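Long-range contacts in aspartate-semialdehyde dehydrogenase (PDB 2R00), which catalyses the NADPH-dependent reductive dephosphorylation of L-aspartyl-4-phosphate to L-aspartate-semialdehyde, an early step toward lysine, methionine and threonine: residues 108-113 against 321-326; 134-139 against 244-249; 149-154 against 230-235; 291-296 against 310-315. All blocks are in the same frame, centred on the assembly; numbering follows the deposited sequence.

Interactions 2, 3 and 4 belong to one mixed sheet of the dimerisation domain: 3 pairs strands 149-159 and 230-238 at its border within one subunit, 4 joins the hairpin 292-300/306-313, and 2 lays helix 131-147 on strand 244-252 between them. Interactions 2 and 4 lie closest, their centres about 7 Å apart, with Glu246 N at 2.8 Å from Val311 O. Interactions 2 and 3 meet where Met136 SD packs on Val154. Interaction 1 reaches the same helix from the nucleotide-binding side, Val109 CG1 resting on Val138 CG2. Cys131, the acyl-thioester nucleophile, opens helix 131-147, about 4 Å from the side chain of Gln135 and about 8 Å from that of Asn323.

Interaction 1 of 4, residues 108-113 against 321-326; sequences VVPEVN and ATNAVQ
The loop that leads from strand 91-94 to strand 125-127 of the nucleotide-binding domain meets the C-terminal helix 316-335 here, with Val108, Pro110 and Glu111 lying against Asn323 and Gln326 on one side of the helix. Asn323 reaches into the loop with CG anti to its own backbone N (chi1 -162°), and its ND2 donates to the carbonyl O of Val108 at 2.9 Å. The acceptor lies in the amide plane, and the donor in the carbonyl plane, which makes this a well-directed bond for a buried amide. At the other corner of the same amide, Asn323 OD1 comes within 3.1 Å of Pro110 CD. Helix 316-335 follows directly on the last strand of the dimerisation domain yet also packs through Ala321, Thr322 and Val325 on helix 14-25, the first helix of the Rossmann-type domain, so the loop meets a helix that bridges the two domains. One turn further on, the Pro110 ring crosses the Gln326 side chain at about a right angle, CG standing 3.5 Å from Gln326 CB. Beyond it Gln326 NE2 donates to Glu111 OE2 at 3.3 Å, a long bond that stays close to the Gln326 amide plane but meets the carboxylate from above, 70° out of its plane, the two flat groups being nearly perpendicular. Behind the contact the loop closes into a tight turn: Val109 O accepts from both Val112 N and Asn113 N, while Asn113 OD1 accepts from Val109 N at 2.8 Å. Val109 turns its side chain to Pro129 and to Val138 of helix 131-147.

Interaction 2 of 4, residues 134-139 against 244-249; sequences IQMLVA and HAEAVH
Helix 134-139 runs over strand 244-249 with its axis 9.7 Å from that of the strand and the two N-to-C directions 45° apart; Met136 and Glu246 are the nearest residues by backbone, their CA atoms separated by 7.6 Å. From the helix, Gln135 and Met136 both start toward the strand, which answers with His244, Glu246 and Val248 from one face. The Gln135 chain is extended beyond CG and brings its carboxamide to the ring of His244, where ND1 donates to OE1 at 2.6 Å. This short bond is bent: OE1 lies at the ring edge but somewhat out of its plane, and amide and ring stand 80° apart. Glu246 OE2 reaches the same imidazole in its plane, 3.5 Å from His244 CE1, while Glu246 OE1 sits 3.3 Å from Met136 CB. The carboxylate is thus set between helix and histidine in a buried place. Met136 extends to SD and then bends (chi3 71°), passing Val248 CG2 with its CG at 4.4 Å and heading for Ile152 and Val154 of the next strand. The helix begins with the experimentally established nucleophile Cys131, and His244 is the predicted proton acceptor, so Gln135 probably helps to position the histidine in the cysteine-histidine active site of aspartate-semialdehyde dehydrogenases.

Interaction 3 of 4, residues 149-154 against 230-235; sequences IERINV and MVNPTC
Five backbone hydrogen bonds tie Glu150-Val154 to Met230-Thr234 in parallel register. They zigzag from Met230 N to Glu150 O, Ile152 N to Met230 O, Asn232 N to Ile152 O at 2.7 Å, Val154 N to Asn232 O and Thr234 N to Val154 O. Pro233 fits this ladder without loss, since its nitrogen is turned away from 149-154. Among polar side chains, Asn232 ND2 donates to Asn153 OD1 at 3.1 Å, coming from above the acceptor's carbonyl plane (46° out of it). The remaining amide atoms reach the second subunit: Asn232 OD1 binds Ile301 N and Asn153 ND2 binds Asp300 OD1 there. The aliphatic part of Arg151 crosses Asn232 at a slant, its CG 3.4 Å from Asn232 ND2. Apolar packing is concentrated on the face carrying Ile152, Val154, Val231 and Pro233, where Val154 CG1, placed between backbone N and carbonyl carbon by chi1 58°, meets Pro233 CB at 3.9 Å. Helices 131-147 and 211-223 cover that face. Glu150 and Arg151 form a classic beta bulge opposite Glu251, and strands 149-159 and 230-238, linked through helix 211-223, make a beta-alpha-beta crossover at the border of the dimerisation-domain sheet within one subunit.

Interaction 4 of 4, residues 291-296 against 310-315; sequences HVLVGR and WVVADN
Leu293 with Val312 and Gly295 with Trp310 are the hydrogen-bonded pairs of an antiparallel hairpin, strands 292-300 and 306-313, within the mixed sheet of the dimerisation domain. Each pair is closed by two backbone bonds, among them Val312 N to Leu293 O at 2.8 Å and Trp310 N to Gly295 O at 3.0 Å. Between them Val294 and Val311 form a non-hydrogen-bonded pair, where CA-H...O contacts fill in, such as Val311 CA to Leu293 O. Apolar packing joins the valines on the face turned to helix 131-147: Val292 CG1 presses on Val311 CG1 at 3.5 Å, tighter than usual for methyl groups, while Val294 CG2 lies 4.3 Å from Val311 CG2. Gln135 and Ala139 of the helix lie against Val311. On the opposite face, Leu293, Val312 and Trp310 meet the second subunit, packing on its Phe195, Ile198 and Cys197 respectively. The charged contact is a cation-pi pair. Arg296 has a left-handed backbone conformation (phi 51°), and its chain, bent at chi3, runs alongside Trp310 in the same direction. CZ stands 4.0 Å from the centroid of the five-membered ring, almost on its normal, but the guanidinium is tilted 65° to the indole and meets it edge first. Its NH2 leads, lying over the ring centre 3.2 Å from Trp310 CD2.

Interaction 1 of 4, residues 108-113 against 321-326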
# COMPACT_ATOMS: atom_id res chain seq x y z
N VAL A 108 18.60 -16.91 7.08
CA VAL A 108 18.36 -16.72 8.51
C VAL A 108 17.89 -15.33 8.94
O VAL A 108 18.51 -14.33 8.61
CB VAL A 108 19.60 -17.15 9.35
CG1 VAL A 108 19.38 -16.89 10.82
CG2 VAL A 108 19.93 -18.64 9.10
N VAL A 109 16.78 -15.30 9.68
CA VAL A 109 16.36 -14.16 10.50
C VAL A 109 16.43 -14.65 11.96
O VAL A 109 15.64 -15.51 12.37
CB VAL A 109 14.90 -13.73 10.18
CG1 VAL A 109 14.42 -12.65 11.18
CG2 VAL A 109 14.77 -13.24 8.73
N PRO A 110 17.42 -14.15 12.74
CA PRO A 110 17.69 -14.67 14.09
C PRO A 110 16.52 -14.68 15.08
O PRO A 110 16.53 -15.50 15.98
CB PRO A 110 18.83 -13.78 14.59
CG PRO A 110 19.52 -13.34 13.36
CD PRO A 110 18.41 -13.13 12.37
N GLU A 111 15.53 -13.81 14.92
CA GLU A 111 14.36 -13.82 15.80
C GLU A 111 13.39 -14.93 15.41
O GLU A 111 12.50 -15.29 16.19
CB GLU A 111 13.64 -12.47 15.76
CG GLU A 111 14.46 -11.30 16.29
CD GLU A 111 15.24 -10.59 15.21
OE1 GLU A 111 15.51 -11.20 14.14
OE2 GLU A 111 15.58 -9.41 15.43
N VAL A 112 13.56 -15.47 14.21
CA VAL A 112 12.59 -16.41 13.68
C VAL A 112 13.14 -17.83 13.57
O VAL A 112 12.57 -18.76 14.15
CB VAL A 112 12.04 -15.92 12.31
CG1 VAL A 112 11.07 -16.92 11.72
CG2 VAL A 112 11.38 -14.56 12.47
N ASN A 113 14.25 -18.00 12.84
CA ASN A 113 14.78 -19.34 12.59
C ASN A 113 16.27 -19.49 12.94
O ASN A 113 17.03 -19.99 12.11
CB ASN A 113 14.52 -19.75 11.13
CG ASN A 113 15.29 -18.88 10.13
OD1 ASN A 113 15.63 -17.74 10.41
ND2 ASN A 113 15.56 -19.44 8.96
N ALA A 321 22.22 -4.88 7.78
CA ALA A 321 23.52 -5.01 8.44
C ALA A 321 23.37 -5.65 9.82
O ALA A 321 24.13 -6.55 10.17
CB ALA A 321 24.20 -3.67 8.53
N THR A 322 22.37 -5.18 10.57
CA THR A 322 22.08 -5.70 11.90
C THR A 322 21.68 -7.18 11.88
O THR A 322 22.11 -7.95 12.74
CB THR A 322 20.99 -4.86 12.58
OG1 THR A 322 21.46 -3.51 12.69
CG2 THR A 322 20.64 -5.40 13.96
N ASN A 323 20.85 -7.58 10.91
CA ASN A 323 20.46 -8.98 10.81
C ASN A 323 21.69 -9.88 10.65
O ASN A 323 21.82 -10.91 11.33
CB ASN A 323 19.48 -9.21 9.65
CG ASN A 323 18.73 -10.52 9.77
OD1 ASN A 323 17.79 -10.63 10.56
ND2 ASN A 323 19.15 -11.52 9.00
N ALA A 324 22.59 -9.45 9.77
CA ALA A 324 23.87 -10.11 9.49
C ALA A 324 24.75 -10.25 10.72
O ALA A 324 25.33 -11.31 10.96
CB ALA A 324 24.62 -9.34 8.40
N VAL A 325 24.86 -9.17 11.50
CA VAL A 325 25.64 -9.21 12.74
C VAL A 325 24.99 -10.13 13.80
O VAL A 325 25.69 -10.90 14.46
CB VAL A 325 25.93 -7.79 13.28
CG1 VAL A 325 26.78 -7.83 14.56
CG2 VAL A 325 26.64 -6.96 12.22
N GLN A 326 23.66 -10.08 13.91
CA GLN A 326 22.93 -10.99 14.82
C GLN A 326 23.16 -12.47 14.49
O GLN A 326 23.24 -13.31 15.39
CB GLN A 326 21.43 -10.72 14.76
CG GLN A 326 20.97 -9.46 15.47
CD GLN A 326 19.49 -9.22 15.27
OE1 GLN A 326 19.06 -8.85 14.19
NE2 GLN A 326 18.71 -9.44 16.32

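Interaction 2 of 4, residues 134-139 against 244-249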
# COMPACT_ATOMS: atom_id res chain seq x y z
N ILE A 134 13.04 -9.76 5.95
CA ILE A 134 13.42 -9.59 7.36
C ILE A 134 12.33 -8.83 8.14
O ILE A 134 11.80 -9.34 9.13
CB ILE A 134 14.78 -8.87 7.51
CG1 ILE A 134 15.90 -9.69 6.86
CG2 ILE A 134 15.09 -8.59 9.00
CD1 ILE A 134 17.23 -8.94 6.72
N GLN A 135 11.99 -7.64 7.67
CA GLN A 135 10.97 -6.78 8.28
C GLN A 135 9.68 -7.55 8.55
O GLN A 135 9.16 -7.55 9.67
CB GLN A 135 10.60 -5.65 7.32
CG GLN A 135 11.34 -4.33 7.44
CD GLN A 135 10.97 -3.37 6.30
OE1 GLN A 135 11.83 -3.05 5.47
NE2 GLN A 135 9.70 -2.94 6.24
N MET A 136 9.16 -8.20 7.51
CA MET A 136 7.87 -8.88 7.58
C MET A 136 7.90 -10.07 8.53
O MET A 136 6.97 -10.28 9.32
CB MET A 136 7.41 -9.32 6.17
CG MET A 136 6.03 -10.00 6.16
SD MET A 136 5.44 -10.48 4.52
CE MET A 136 6.50 -11.86 4.11
N LEU A 137 8.97 -10.86 8.45
CA LEU A 137 9.09 -12.08 9.23
C LEU A 137 9.25 -11.83 10.73
O LEU A 137 8.73 -12.59 11.56
CB LEU A 137 10.24 -12.93 8.70
CG LEU A 137 9.76 -13.96 7.67
CD1 LEU A 137 10.80 -14.25 6.67
CD2 LEU A 137 9.37 -15.25 8.37
N VAL A 138 9.98 -10.78 11.08
CA VAL A 138 10.06 -10.35 12.48
C VAL A 138 8.65 -10.02 13.01
O VAL A 138 8.24 -10.52 14.06
CB VAL A 138 11.05 -9.18 12.65
CG1 VAL A 138 10.90 -8.54 14.02
CG2 VAL A 138 12.49 -9.69 12.49
N ALA A 139 7.92 -9.20 12.26
CA ALA A 139 6.56 -8.80 12.65
C ALA A 139 5.55 -9.94 12.72
O ALA A 139 4.68 -9.93 13.58
CB ALA A 139 6.05 -7.68 11.72
N HIS A 244 11.59 2.29 3.70
CA HIS A 244 10.88 1.17 3.13
C HIS A 244 9.64 0.86 3.96
O HIS A 244 9.67 0.94 5.19
CB HIS A 244 11.80 -0.06 3.07
CG HIS A 244 11.15 -1.28 2.51
ND1 HIS A 244 10.69 -2.31 3.30
CD2 HIS A 244 10.86 -1.63 1.23
CE1 HIS A 244 10.15 -3.25 2.54
NE2 HIS A 244 10.24 -2.86 1.28
N ALA A 245 8.56 0.49 3.29
CA ALA A 245 7.32 0.15 3.99
C ALA A 245 6.66 -1.07 3.37
O ALA A 245 6.89 -1.38 2.20
CB ALA A 245 6.36 1.34 3.96
N GLU A 246 5.86 -1.77 4.18
CA GLU A 246 5.06 -2.91 3.75
C GLU A 246 3.70 -2.86 4.39
O GLU A 246 3.59 -2.57 5.57
CB GLU A 246 5.70 -4.22 4.19
CG GLU A 246 7.13 -4.36 3.80
CD GLU A 246 7.73 -5.62 4.32
OE1 GLU A 246 7.35 -6.06 5.43
OE2 GLU A 246 8.57 -6.17 3.62
N ALA A 247 2.67 -3.16 3.61
CA ALA A 247 1.32 -3.36 4.12
C ALA A 247 1.09 -4.86 4.12
O ALA A 247 1.31 -5.53 3.09
CB ALA A 247 0.30 -2.66 3.21
N VAL A 248 0.68 -5.41 5.26
CA VAL A 248 0.58 -6.87 5.42
C VAL A 248 -0.82 -7.29 5.83
O VAL A 248 -1.37 -6.79 6.82
CB VAL A 248 1.58 -7.43 6.49
CG1 VAL A 248 1.60 -8.97 6.45
CG2 VAL A 248 2.99 -6.88 6.27
N HIS A 249 -1.40 -8.20 5.05
CA HIS A 249 -2.60 -8.89 5.47
C HIS A 249 -2.29 -10.37 5.67
O HIS A 249 -1.69 -11.00 4.79
CB HIS A 249 -3.73 -8.75 4.45
CG HIS A 249 -4.94 -9.57 4.79
ND1 HIS A 249 -5.91 -9.14 5.67
CD2 HIS A 249 -5.31 -10.81 4.40
CE1 HIS A 249 -6.84 -10.07 5.78
NE2 HIS A 249 -6.50 -11.10 5.03

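Interaction 3 of 4, residues 149-154 against 230-235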
# COMPACT_ATOMS: atom_id res chain seq x y z
N ILE A 149 -0.38 -19.31 10.26
CA ILE A 149 -0.66 -18.47 9.09
C ILE A 149 -0.92 -19.34 7.87
O ILE A 149 -0.11 -20.19 7.50
CB ILE A 149 0.49 -17.46 8.79
CG1 ILE A 149 0.70 -16.50 9.97
CG2 ILE A 149 0.17 -16.66 7.51
CD1 ILE A 149 1.90 -15.60 9.83
N GLU A 150 -2.08 -19.10 7.26
CA GLU A 150 -2.52 -19.82 6.07
C GLU A 150 -2.07 -19.08 4.82
O GLU A 150 -1.50 -19.68 3.90
CB GLU A 150 -4.05 -19.93 6.11
CG GLU A 150 -4.68 -20.82 5.05
CD GLU A 150 -6.18 -20.98 5.25
OE1 GLU A 150 -6.74 -22.03 4.84
OE2 GLU A 150 -6.82 -20.06 5.84
N ARG A 151 -2.31 -17.77 4.80
CA ARG A 151 -2.00 -16.95 3.64
C ARG A 151 -1.53 -15.55 4.05
O ARG A 151 -2.09 -14.94 4.96
CB ARG A 151 -3.24 -16.84 2.76
CG ARG A 151 -2.99 -16.26 1.38
CD ARG A 151 -4.29 -16.14 0.58
NE ARG A 151 -5.27 -17.14 1.00
CZ ARG A 151 -6.45 -16.86 1.53
NH1 ARG A 151 -6.83 -15.59 1.68
NH2 ARG A 151 -7.27 -17.84 1.89
N ILE A 152 -0.46 -15.08 3.39
CA ILE A 152 0.02 -13.70 3.54
C ILE A 152 -0.13 -12.98 2.20
O ILE A 152 0.37 -13.45 1.17
CB ILE A 152 1.52 -13.62 3.95
CG1 ILE A 152 1.78 -14.34 5.28
CG2 ILE A 152 2.00 -12.16 4.03
CD1 ILE A 152 3.26 -14.76 5.50
N ASN A 153 -0.84 -11.85 2.23
CA ASN A 153 -0.83 -10.91 1.12
C ASN A 153 -0.09 -9.64 1.57
O ASN A 153 -0.44 -9.03 2.59
CB ASN A 153 -2.26 -10.59 0.66
CG ASN A 153 -2.88 -11.74 -0.15
OD1 ASN A 153 -2.89 -12.89 0.29
ND2 ASN A 153 -3.39 -11.43 -1.34
N VAL A 154 0.94 -9.28 0.83
CA VAL A 154 1.83 -8.20 1.25
C VAL A 154 2.18 -7.28 0.07
O VAL A 154 2.49 -7.76 -1.03
CB VAL A 154 3.11 -8.74 1.95
CG1 VAL A 154 3.91 -9.71 1.03
CG2 VAL A 154 3.99 -7.60 2.47
N MET A 230 0.96 -19.85 1.94
CA MET A 230 0.85 -19.12 0.68
C MET A 230 1.20 -17.64 0.90
O MET A 230 0.80 -17.04 1.89
CB MET A 230 -0.53 -19.31 0.06
CG MET A 230 -0.81 -20.77 -0.38
SD MET A 230 0.25 -21.41 -1.72
CE MET A 230 1.47 -22.36 -0.80
N VAL A 231 1.98 -17.10 -0.03
CA VAL A 231 2.46 -15.73 0.05
C VAL A 231 2.16 -15.06 -1.29
O VAL A 231 2.54 -15.57 -2.35
CB VAL A 231 3.98 -15.67 0.32
CG1 VAL A 231 4.41 -14.22 0.59
CG2 VAL A 231 4.39 -16.59 1.49
N ASN A 232 1.49 -13.92 -1.23
CA ASN A 232 1.09 -13.20 -2.44
C ASN A 232 1.59 -11.75 -2.38
O ASN A 232 0.90 -10.88 -1.86
CB ASN A 232 -0.44 -13.27 -2.56
CG ASN A 232 -0.94 -14.71 -2.57
OD1 ASN A 232 -0.61 -15.47 -3.46
ND2 ASN A 232 -1.71 -15.09 -1.55
N PRO A 233 2.83 -11.51 -2.85
CA PRO A 233 3.41 -10.18 -2.77
C PRO A 233 3.12 -9.30 -3.98
O PRO A 233 2.97 -9.79 -5.11
CB PRO A 233 4.93 -10.46 -2.71
CG PRO A 233 5.09 -11.96 -2.73
CD PRO A 233 3.82 -12.46 -3.38
N THR A 234 3.04 -7.99 -3.71
CA THR A 234 3.01 -6.97 -4.74
C THR A 234 4.13 -5.99 -4.42
O THR A 234 4.12 -5.32 -3.39
CB THR A 234 1.65 -6.24 -4.78
OG1 THR A 234 0.61 -7.20 -4.96
CG2 THR A 234 1.60 -5.25 -5.95
N CYS A 235 5.13 -5.95 -5.29
CA CYS A 235 6.30 -5.12 -5.05
C CYS A 235 6.17 -3.88 -5.91
O CYS A 235 6.29 -3.94 -7.13
CB CYS A 235 7.59 -5.91 -5.32
SG CYS A 235 7.73 -7.35 -4.20

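Interaction 4 of 4, residues 291-296 against 310-315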
# COMPACT_ATOMS: atom_id res chain seq x y z
N HIS A 291 15.31 -1.29 14.12
CA HIS A 291 14.13 -1.89 14.72
C HIS A 291 13.01 -1.99 13.69
O HIS A 291 12.95 -1.20 12.74
CB HIS A 291 13.66 -1.07 15.92
CG HIS A 291 14.35 -1.42 17.21
ND1 HIS A 291 15.71 -1.58 17.31
CD2 HIS A 291 13.85 -1.61 18.45
CE1 HIS A 291 16.02 -1.88 18.57
NE2 HIS A 291 14.91 -1.90 19.28
N VAL A 292 12.14 -2.96 13.89
CA VAL A 292 11.00 -3.18 13.01
C VAL A 292 9.84 -2.34 13.57
O VAL A 292 9.32 -2.63 14.66
CB VAL A 292 10.69 -4.70 12.91
CG1 VAL A 292 9.38 -4.96 12.19
CG2 VAL A 292 11.84 -5.42 12.22
N LEU A 293 9.47 -1.29 12.84
CA LEU A 293 8.44 -0.34 13.25
C LEU A 293 7.08 -0.81 12.75
O LEU A 293 6.88 -0.94 11.54
CB LEU A 293 8.77 1.05 12.69
CG LEU A 293 9.83 2.00 13.26
CD1 LEU A 293 10.74 1.41 14.34
CD2 LEU A 293 10.64 2.63 12.13
N VAL A 294 6.16 -1.08 13.67
CA VAL A 294 4.84 -1.65 13.33
C VAL A 294 3.70 -0.72 13.77
O VAL A 294 3.78 -0.10 14.83
CB VAL A 294 4.66 -3.08 13.92
CG1 VAL A 294 3.27 -3.64 13.63
CG2 VAL A 294 5.74 -4.05 13.37
N GLY A 295 2.68 -0.58 12.92
CA GLY A 295 1.50 0.25 13.23
C GLY A 295 0.27 -0.15 12.44
O GLY A 295 0.31 -1.11 11.66
N ARG A 296 -0.82 0.60 12.62
CA ARG A 296 -2.10 0.37 11.94
C ARG A 296 -2.54 -1.09 12.07
O ARG A 296 -3.01 -1.69 11.11
CB ARG A 296 -2.04 0.85 10.46
CG ARG A 296 -3.39 0.97 9.72
CD ARG A 296 -3.37 2.01 8.56
NE ARG A 296 -2.06 2.08 7.92
CZ ARG A 296 -1.51 3.16 7.38
NH1 ARG A 296 -2.13 4.34 7.38
NH2 ARG A 296 -0.31 3.06 6.84
N TRP A 310 0.98 -2.59 9.17
CA TRP A 310 2.02 -2.00 8.34
C TRP A 310 3.34 -2.05 9.07
O TRP A 310 3.40 -1.91 10.29
CB TRP A 310 1.68 -0.55 7.98
CG TRP A 310 0.64 -0.42 6.90
CD1 TRP A 310 -0.64 -0.91 6.93
CD2 TRP A 310 0.78 0.26 5.64
NE1 TRP A 310 -1.30 -0.58 5.76
CE2 TRP A 310 -0.45 0.13 4.96
CE3 TRP A 310 1.83 0.95 5.03
CZ2 TRP A 310 -0.66 0.68 3.69
CZ3 TRP A 310 1.63 1.49 3.77
CH2 TRP A 310 0.39 1.36 3.11
N VAL A 311 4.41 -2.28 8.31
CA VAL A 311 5.74 -2.47 8.86
C VAL A 311 6.67 -1.54 8.11
O VAL A 311 6.64 -1.49 6.88
CB VAL A 311 6.21 -3.95 8.67
CG1 VAL A 311 7.55 -4.18 9.35
CG2 VAL A 311 5.18 -4.91 9.21
N VAL A 312 7.47 -0.78 8.85
CA VAL A 312 8.35 0.22 8.27
C VAL A 312 9.80 0.00 8.73
O VAL A 312 10.05 -0.39 9.87
CB VAL A 312 7.86 1.67 8.57
CG1 VAL A 312 8.90 2.71 8.17
CG2 VAL A 312 6.55 1.96 7.82
N ALA A 313 10.74 0.22 7.81
CA ALA A 313 12.15 0.40 8.13
C ALA A 313 12.57 1.76 7.62
O ALA A 313 12.43 2.05 6.42
CB ALA A 313 13.00 -0.67 7.47
N ASP A 314 13.05 2.61 8.53
CA ASP A 314 13.56 3.92 8.15
C ASP A 314 14.93 3.76 7.49
O ASP A 314 15.12 4.17 6.34
CB ASP A 314 13.65 4.87 9.36
CG ASP A 314 14.05 6.28 8.97
OD1 ASP A 314 13.58 6.78 7.91
OD2 ASP A 314 14.84 6.89 9.72
N ASN A 315 15.88 3.15 8.20
CA ASN A 315 17.19 2.87 7.62
C ASN A 315 17.29 1.43 7.16
O ASN A 315 17.57 0.52 7.95
CB ASN A 315 18.33 3.24 8.57
CG ASN A 315 19.67 3.34 7.86
OD1 ASN A 315 20.43 4.29 8.06
ND2 ASN A 315 19.97 2.35 7.01